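Local coordinates for protein nucleoporin nup120 (Schizosaccharomyces pombe, PDB 4GQ2) that serves as a structural component of the nuclear pore complex, the assembly through which transport between nucleus and cytoplasm passes, at residues S240-S245 / L288-T293; E918-A923 / H940-T945; S583-M588 / F696-S701. All coordinates share one frame; numbering follows the deposited sequence.

Interaction 1: S240-S245 / L288-T293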
# COMPACT_ATOMS: atom_id res chain seq x y z
N SER A 240 -42.42 3.62 17.06
CA SER A 240 -41.79 2.78 16.04
C SER A 240 -42.83 2.42 14.98
O SER A 240 -43.92 1.95 15.31
CB SER A 240 -41.22 1.50 16.68
OG SER A 240 -40.13 0.99 15.94
N MET A 241 -42.50 2.63 13.71
CA MET A 241 -43.39 2.25 12.61
C MET A 241 -42.66 1.77 11.36
O MET A 241 -41.59 2.29 11.02
CB MET A 241 -44.38 3.37 12.27
CG MET A 241 -43.76 4.71 11.90
SD MET A 241 -44.97 5.81 11.13
CE MET A 241 -44.02 7.31 10.93
N ILE A 242 -43.25 0.78 10.69
CA ILE A 242 -42.70 0.21 9.46
C ILE A 242 -43.77 -0.01 8.39
O ILE A 242 -44.90 -0.38 8.69
CB ILE A 242 -41.92 -1.11 9.69
CG1 ILE A 242 -42.74 -2.08 10.55
CG2 ILE A 242 -40.56 -0.83 10.33
CD1 ILE A 242 -42.29 -3.52 10.46
N PHE A 243 -43.38 0.23 7.14
CA PHE A 243 -44.26 0.05 5.99
C PHE A 243 -44.01 -1.31 5.35
O PHE A 243 -42.86 -1.71 5.18
CB PHE A 243 -44.00 1.18 4.98
CG PHE A 243 -44.59 0.93 3.62
CD1 PHE A 243 -45.97 0.86 3.43
CD2 PHE A 243 -43.75 0.78 2.51
CE1 PHE A 243 -46.50 0.64 2.16
CE2 PHE A 243 -44.27 0.55 1.25
CZ PHE A 243 -45.65 0.49 1.07
N LEU A 244 -45.09 -2.01 5.02
CA LEU A 244 -45.01 -3.33 4.39
C LEU A 244 -45.71 -3.33 3.03
O LEU A 244 -46.50 -2.44 2.74
CB LEU A 244 -45.65 -4.40 5.29
CG LEU A 244 -45.34 -4.43 6.79
CD1 LEU A 244 -46.17 -5.52 7.45
CD2 LEU A 244 -43.86 -4.65 7.08
N SER A 245 -45.39 -4.32 2.21
CA SER A 245 -46.06 -4.56 0.93
C SER A 245 -45.82 -6.02 0.48
O SER A 245 -44.87 -6.65 0.94
CB SER A 245 -45.63 -3.54 -0.14
OG SER A 245 -44.42 -2.88 0.21
N LEU A 288 -39.34 -2.21 16.02
CA LEU A 288 -39.93 -3.06 15.01
C LEU A 288 -39.04 -3.20 13.78
O LEU A 288 -38.37 -2.25 13.37
CB LEU A 288 -41.29 -2.49 14.57
CG LEU A 288 -42.46 -2.46 15.55
CD1 LEU A 288 -43.69 -1.88 14.87
CD2 LEU A 288 -42.77 -3.85 16.10
N THR A 289 -39.04 -4.40 13.21
CA THR A 289 -38.51 -4.62 11.86
C THR A 289 -39.24 -5.77 11.15
O THR A 289 -39.80 -6.65 11.81
CB THR A 289 -36.99 -4.87 11.86
OG1 THR A 289 -36.46 -4.58 10.55
CG2 THR A 289 -36.66 -6.32 12.24
N SER A 290 -39.24 -5.74 9.83
CA SER A 290 -39.86 -6.81 9.05
C SER A 290 -38.83 -7.50 8.16
O SER A 290 -37.79 -6.92 7.84
CB SER A 290 -41.02 -6.28 8.20
OG SER A 290 -40.55 -5.65 7.02
N ASP A 291 -39.11 -8.75 7.78
CA ASP A 291 -38.19 -9.49 6.93
C ASP A 291 -38.28 -9.00 5.49
O ASP A 291 -39.34 -8.60 5.01
CB ASP A 291 -38.41 -11.01 7.03
CG ASP A 291 -39.76 -11.44 6.52
OD1 ASP A 291 -40.78 -10.92 7.02
OD2 ASP A 291 -39.80 -12.32 5.63
N HIS A 292 -37.13 -9.03 4.80
CA HIS A 292 -36.97 -8.39 3.50
C HIS A 292 -37.49 -9.21 2.35
O HIS A 292 -37.77 -8.68 1.27
CB HIS A 292 -35.51 -8.03 3.26
CG HIS A 292 -34.93 -7.11 4.31
ND1 HIS A 292 -34.78 -5.78 4.10
CD2 HIS A 292 -34.47 -7.36 5.60
CE1 HIS A 292 -34.25 -5.22 5.20
NE2 HIS A 292 -34.06 -6.18 6.12
N THR A 293 -37.63 -10.52 2.57
CA THR A 293 -38.08 -11.43 1.52
C THR A 293 -39.59 -11.35 1.31
O THR A 293 -40.05 -10.85 0.28
CB THR A 293 -37.57 -12.87 1.75
OG1 THR A 293 -38.46 -13.81 1.14
CG2 THR A 293 -37.46 -13.18 3.23
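Ser-240, inside strand 238-244, meets Leu-288, the first residue of strand 288-290; the two strands run in nearly the same direction, 14° apart, with short-segment axes 6.7 Å from each other. Because no backbone hydrogen bonds join the strands, side chains must fill the interval, and the buried end shows how. The hydroxyl of Ser-240, anti to its own amide nitrogen (chi1 -153°), lies against the other chain: Leu-288 N donates a weak, bent hydrogen bond of 3.3 Å to Ser-240 OG, although the stronger partner of this oxygen is the amide of Tyr-287. Leu-288 answers with its branch, laying CD1 3.9 Å from Ser-240 O, while Val-251 of the next strand touches the same leucine.

Further along, Leu-244 brings one methyl up to Ser-290, with Leu-244 CD2 3.5 Å from Ser-290 OG. Beside it Ile-242 sends CD1 to 3.8 Å from Ser-290 CB. These two meeting residues, Ile-242 and Ser-290, are partly exposed, in contrast to the buried Ser-240, Leu-244 and Leu-288. Ile-242 is also more loosely seated against Leu-288, with Ile-242 CG1 4.3 Å from Leu-288 CB. Beyond Ser-290 the chains part. Each strand opens its own four-stranded antiparallel sheet, so the two are the first strands of successive blades, packed side by side as in a beta-propeller.

Interaction 2: E918-A923 / H940-T945; sequences EFSLLA and HETLKT
Ser-920 and Thr-942 mark the nearest backbone approach, CA to CA 5.5 Å, of two helical segments that run almost antiparallel, at 162°, with axes 9.0 Å apart. The residue at the centre is small, which suits so close an approach. Ser-920 holds its hydroxyl anti to the backbone N (chi1 -167°), which carries OG across the interface to the facing helix. There Ser-920 OG and Thr-942 OG1 share a hydrogen bond of 3.0 Å, in which either may be the donor. The threonine oxygen has a second partner one turn back in its own helix, the carbonyl of Ile-938, so a polar atom between the helices has two polar partners.

Helices 913-925 and 932-949 follow one another in the chain and pack as an antiparallel hairpin, the building element of the alpha-solenoid expected of a HEAT-repeat region. Around the hydroxyl pair the neighbours are fitted by shape. Glu-941 offers only its CB to the serine, 3.8 Å from Ser-920 OG; its bent chain takes the carboxylate to Ser-904 of helix 895-909, the helix that covers this flank. Thr-945 places OG1 4.0 Å from Ser-920 CB, yet that hydroxyl lies near carbonyls of its own helix, 2.8 Å from Glu-941 O and 2.9 Å from Thr-942 O. On the exposed margin, Leu-921 reaches over with one branch, leaving CD2 4.4 Å from Thr-942 CG2.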
# COMPACT_ATOMS: atom_id res chain seq x y z
N GLU A 918 22.83 -3.08 -32.64
CA GLU A 918 23.52 -4.32 -32.26
C GLU A 918 22.59 -5.53 -32.30
O GLU A 918 22.99 -6.60 -32.76
CB GLU A 918 24.21 -4.17 -30.90
CG GLU A 918 25.39 -3.20 -30.94
CD GLU A 918 26.20 -3.16 -29.65
OE1 GLU A 918 25.79 -3.79 -28.65
OE2 GLU A 918 27.26 -2.49 -29.64
N PHE A 919 21.35 -5.36 -31.85
CA PHE A 919 20.37 -6.45 -31.87
C PHE A 919 19.95 -6.79 -33.29
O PHE A 919 19.63 -7.95 -33.59
CB PHE A 919 19.13 -6.12 -31.02
CG PHE A 919 19.32 -6.40 -29.55
CD1 PHE A 919 19.68 -7.66 -29.11
CD2 PHE A 919 19.13 -5.39 -28.61
CE1 PHE A 919 19.85 -7.92 -27.76
CE2 PHE A 919 19.30 -5.64 -27.26
CZ PHE A 919 19.66 -6.91 -26.83
N SER A 920 19.94 -5.79 -34.17
CA SER A 920 19.63 -5.99 -35.58
C SER A 920 20.72 -6.82 -36.25
O SER A 920 20.42 -7.74 -37.02
CB SER A 920 19.44 -4.65 -36.29
OG SER A 920 18.85 -4.83 -37.56
N LEU A 921 21.98 -6.50 -35.93
CA LEU A 921 23.14 -7.24 -36.41
C LEU A 921 23.13 -8.65 -35.85
O LEU A 921 23.52 -9.61 -36.53
CB LEU A 921 24.46 -6.54 -36.03
CG LEU A 921 24.78 -5.18 -36.68
CD1 LEU A 921 25.91 -4.48 -35.94
CD2 LEU A 921 25.13 -5.32 -38.16
N LEU A 922 22.68 -8.77 -34.61
CA LEU A 922 22.54 -10.07 -33.97
C LEU A 922 21.46 -10.90 -34.65
O LEU A 922 21.65 -12.09 -34.87
CB LEU A 922 22.30 -9.93 -32.46
CG LEU A 922 23.57 -10.04 -31.60
CD1 LEU A 922 23.34 -9.49 -30.19
CD2 LEU A 922 24.08 -11.47 -31.54
N ALA A 923 20.34 -10.26 -35.00
CA ALA A 923 19.25 -10.95 -35.73
C ALA A 923 19.76 -11.53 -37.04
O ALA A 923 19.43 -12.66 -37.39
CB ALA A 923 18.08 -10.01 -35.98
N HIS A 940 16.46 -4.36 -43.73
CA HIS A 940 15.63 -3.16 -43.64
C HIS A 940 15.81 -2.51 -42.29
O HIS A 940 16.12 -1.32 -42.22
CB HIS A 940 14.16 -3.51 -43.86
CG HIS A 940 13.77 -3.64 -45.32
ND1 HIS A 940 12.50 -3.56 -45.73
CD2 HIS A 940 14.55 -3.82 -46.46
CE1 HIS A 940 12.45 -3.71 -47.07
NE2 HIS A 940 13.71 -3.86 -47.51
N GLU A 941 15.64 -3.28 -41.22
CA GLU A 941 15.83 -2.76 -39.87
C GLU A 941 17.26 -2.29 -39.59
O GLU A 941 17.44 -1.26 -38.94
CB GLU A 941 15.37 -3.76 -38.80
CG GLU A 941 13.97 -3.47 -38.27
CD GLU A 941 13.92 -2.29 -37.30
OE1 GLU A 941 13.08 -1.39 -37.50
OE2 GLU A 941 14.72 -2.27 -36.33
N THR A 942 18.26 -3.02 -40.08
CA THR A 942 19.64 -2.57 -39.93
C THR A 942 19.83 -1.15 -40.47
O THR A 942 20.39 -0.29 -39.77
CB THR A 942 20.65 -3.52 -40.61
OG1 THR A 942 20.50 -4.84 -40.07
CG2 THR A 942 22.08 -3.06 -40.36
N LEU A 943 19.36 -0.90 -41.69
CA LEU A 943 19.45 0.42 -42.32
C LEU A 943 18.82 1.46 -41.40
O LEU A 943 19.49 2.40 -40.96
CB LEU A 943 18.76 0.45 -43.69
CG LEU A 943 19.41 -0.29 -44.87
CD1 LEU A 943 18.50 -0.22 -46.10
CD2 LEU A 943 20.79 0.27 -45.20
N LYS A 944 17.54 1.25 -41.11
CA LYS A 944 16.76 2.10 -40.23
C LYS A 944 17.46 2.41 -38.90
O LYS A 944 17.35 3.53 -38.38
CB LYS A 944 15.40 1.44 -40.00
CG LYS A 944 14.32 2.32 -39.39
CD LYS A 944 12.97 1.64 -39.50
CE LYS A 944 12.00 2.11 -38.43
NZ LYS A 944 11.74 3.58 -38.51
N THR A 945 18.18 1.43 -38.36
CA THR A 945 18.80 1.58 -37.04
C THR A 945 20.19 2.22 -37.08
O THR A 945 20.47 3.12 -36.29
CB THR A 945 18.82 0.24 -36.26
OG1 THR A 945 19.48 -0.76 -37.03
CG2 THR A 945 17.41 -0.21 -35.94

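Interaction 3: S583-M588 / F696-S701; sequences SLHSCM and FIFLLS
Leu-584 stands with CG anti to the backbone N (chi1 -176°), which sends its branched end toward helix 672-703, while Phe-698 has CG anti to its own carbonyl carbon (chi1 -63°) and projects its ring the other way, toward the end of helix 571-585. The two side chains pass at a slant. Leu-584 CD2 settles 3.6 Å from Phe-698 CB, at the root of the phenylalanine rather than on its ring, and the same methyl lies 3.9 Å from Leu-699 CD1, so a single branch fits between successive residues of the facing helix.

The outer part of the phenyl ring is met by His-585. Their planes are near parallel, at 21°, but the rings are slid so far apart, with centroids 5.1 Å from each other, that they scarcely overlap; the nearest atoms are His-585 CD2 and Phe-698 CE2 at 3.5 Å. Met-588 comes next, at the last position of the type I turn that begins at His-585 and leads toward helix 590-605. Bent at its second torsion, it runs past the ring in the reverse sense, with Met-588 CG 4.0 Å from Phe-698 CE2 and Met-588 CE 4.1 Å from Phe-698 CD2. Phe-619 of helix 612-624 and Ile-596 of helix 590-605 also touch the phenylalanine, which thus joins several helices of this mostly helical region. With an alanine in place of Phe-698, a gap is likely to open among these helices, and the His-585 ring would lose its aromatic neighbour.

Across the two segments no hydrogen bond forms, and fit comes from carbon surfaces. His-585 NE2 is hydrogen-bonded to Glu-694 OE1; the carboxylate would help to hold the imidazole's rotation and might favour its protonated form.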
# COMPACT_ATOMS: atom_id res chain seq x y z
N SER A 583 4.08 -19.89 19.09
CA SER A 583 4.81 -19.43 20.26
C SER A 583 6.27 -19.17 19.97
O SER A 583 6.89 -18.31 20.60
CB SER A 583 4.62 -20.39 21.44
OG SER A 583 5.15 -21.66 21.15
N LEU A 584 6.83 -19.90 19.00
CA LEU A 584 8.18 -19.62 18.51
C LEU A 584 8.22 -18.27 17.79
O LEU A 584 9.11 -17.46 18.04
CB LEU A 584 8.65 -20.73 17.58
CG LEU A 584 10.07 -20.71 17.00
CD1 LEU A 584 11.12 -20.56 18.09
CD2 LEU A 584 10.32 -22.00 16.23
N HIS A 585 7.25 -18.04 16.90
CA HIS A 585 7.13 -16.74 16.23
C HIS A 585 7.13 -15.61 17.22
O HIS A 585 7.82 -14.60 17.02
CB HIS A 585 5.88 -16.68 15.36
CG HIS A 585 5.96 -15.65 14.27
ND1 HIS A 585 5.82 -14.33 14.51
CD2 HIS A 585 6.19 -15.78 12.91
CE1 HIS A 585 5.95 -13.65 13.36
NE2 HIS A 585 6.17 -14.54 12.37
N SER A 586 6.41 -15.78 18.32
CA SER A 586 6.23 -14.72 19.31
C SER A 586 7.49 -14.44 20.14
O SER A 586 7.48 -13.55 20.99
CB SER A 586 5.06 -15.05 20.23
OG SER A 586 5.44 -16.04 21.17
N CYS A 587 8.55 -15.21 19.92
CA CYS A 587 9.86 -14.93 20.53
C CYS A 587 10.60 -13.78 19.84
O CYS A 587 11.60 -13.28 20.37
CB CYS A 587 10.74 -16.19 20.49
SG CYS A 587 10.11 -17.58 21.45
N MET A 588 10.12 -13.39 18.67
CA MET A 588 10.78 -12.40 17.83
C MET A 588 10.16 -11.03 18.00
O MET A 588 8.93 -10.88 17.91
CB MET A 588 10.68 -12.80 16.35
CG MET A 588 10.97 -14.26 16.05
SD MET A 588 12.59 -14.81 16.64
CE MET A 588 12.49 -16.54 16.20
N PHE A 696 6.10 -21.86 10.92
CA PHE A 696 6.46 -23.19 10.43
C PHE A 696 7.89 -23.23 9.92
O PHE A 696 8.66 -24.13 10.28
CB PHE A 696 5.47 -23.67 9.36
CG PHE A 696 4.10 -24.00 9.88
CD1 PHE A 696 3.93 -24.94 10.90
CD2 PHE A 696 2.97 -23.39 9.34
CE1 PHE A 696 2.66 -25.24 11.38
CE2 PHE A 696 1.70 -23.69 9.82
CZ PHE A 696 1.55 -24.62 10.84
N ILE A 697 8.25 -22.25 9.08
CA ILE A 697 9.63 -22.07 8.64
C ILE A 697 10.57 -22.02 9.85
O ILE A 697 11.60 -22.70 9.85
CB ILE A 697 9.82 -20.82 7.75
CG1 ILE A 697 9.10 -21.01 6.41
CG2 ILE A 697 11.29 -20.53 7.51
CD1 ILE A 697 8.98 -19.76 5.56
N PHE A 698 10.22 -21.23 10.87
CA PHE A 698 11.07 -21.14 12.07
C PHE A 698 11.22 -22.51 12.71
O PHE A 698 12.32 -22.90 13.14
CB PHE A 698 10.49 -20.18 13.11
CG PHE A 698 10.36 -18.75 12.67
CD1 PHE A 698 10.92 -18.31 11.47
CD2 PHE A 698 9.71 -17.82 13.48
CE1 PHE A 698 10.78 -16.98 11.08
CE2 PHE A 698 9.58 -16.50 13.10
CZ PHE A 698 10.12 -16.08 11.89
N LEU A 699 10.11 -23.24 12.78
CA LEU A 699 10.06 -24.55 13.39
C LEU A 699 10.94 -25.56 12.64
O LEU A 699 11.78 -26.23 13.25
CB LEU A 699 8.61 -25.03 13.46
CG LEU A 699 8.19 -25.99 14.58
CD1 LEU A 699 8.53 -25.42 15.95
CD2 LEU A 699 6.70 -26.26 14.45
N LEU A 700 10.75 -25.64 11.33
CA LEU A 700 11.56 -26.50 10.46
C LEU A 700 13.05 -26.19 10.56
O LEU A 700 13.88 -27.09 10.64
CB LEU A 700 11.07 -26.42 9.01
CG LEU A 700 10.10 -27.49 8.50
CD1 LEU A 700 9.40 -28.27 9.61
CD2 LEU A 700 9.09 -26.91 7.53
N SER A 701 13.38 -24.90 10.58
CA SER A 701 14.75 -24.43 10.75
C SER A 701 15.37 -24.83 12.09
O SER A 701 16.57 -25.11 12.16
CB SER A 701 14.81 -22.91 10.58
OG SER A 701 16.04 -22.39 11.04

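How the interactions relate
Followed from the N terminus, the three contacts come in series, none nesting within or crossing another. Interaction 1 closes a loop of 42 residues that holds the other three strands of one propeller blade, and ties that blade to the next. Interaction 3 closes the longest span, 107 residues, most of them helical, bringing the end of helix 571-585 against the long helix 672-703. Interaction 2 comes last and is the most local, closing a 16-residue connection between consecutive helices near the C terminus. The centre of interaction 3 lies about 53 Å from that of interaction 1 and about 56 Å from that of interaction 2, while the centres of interactions 1 and 2 are about 76 Å apart, so each secures a separate part of an elongated chain.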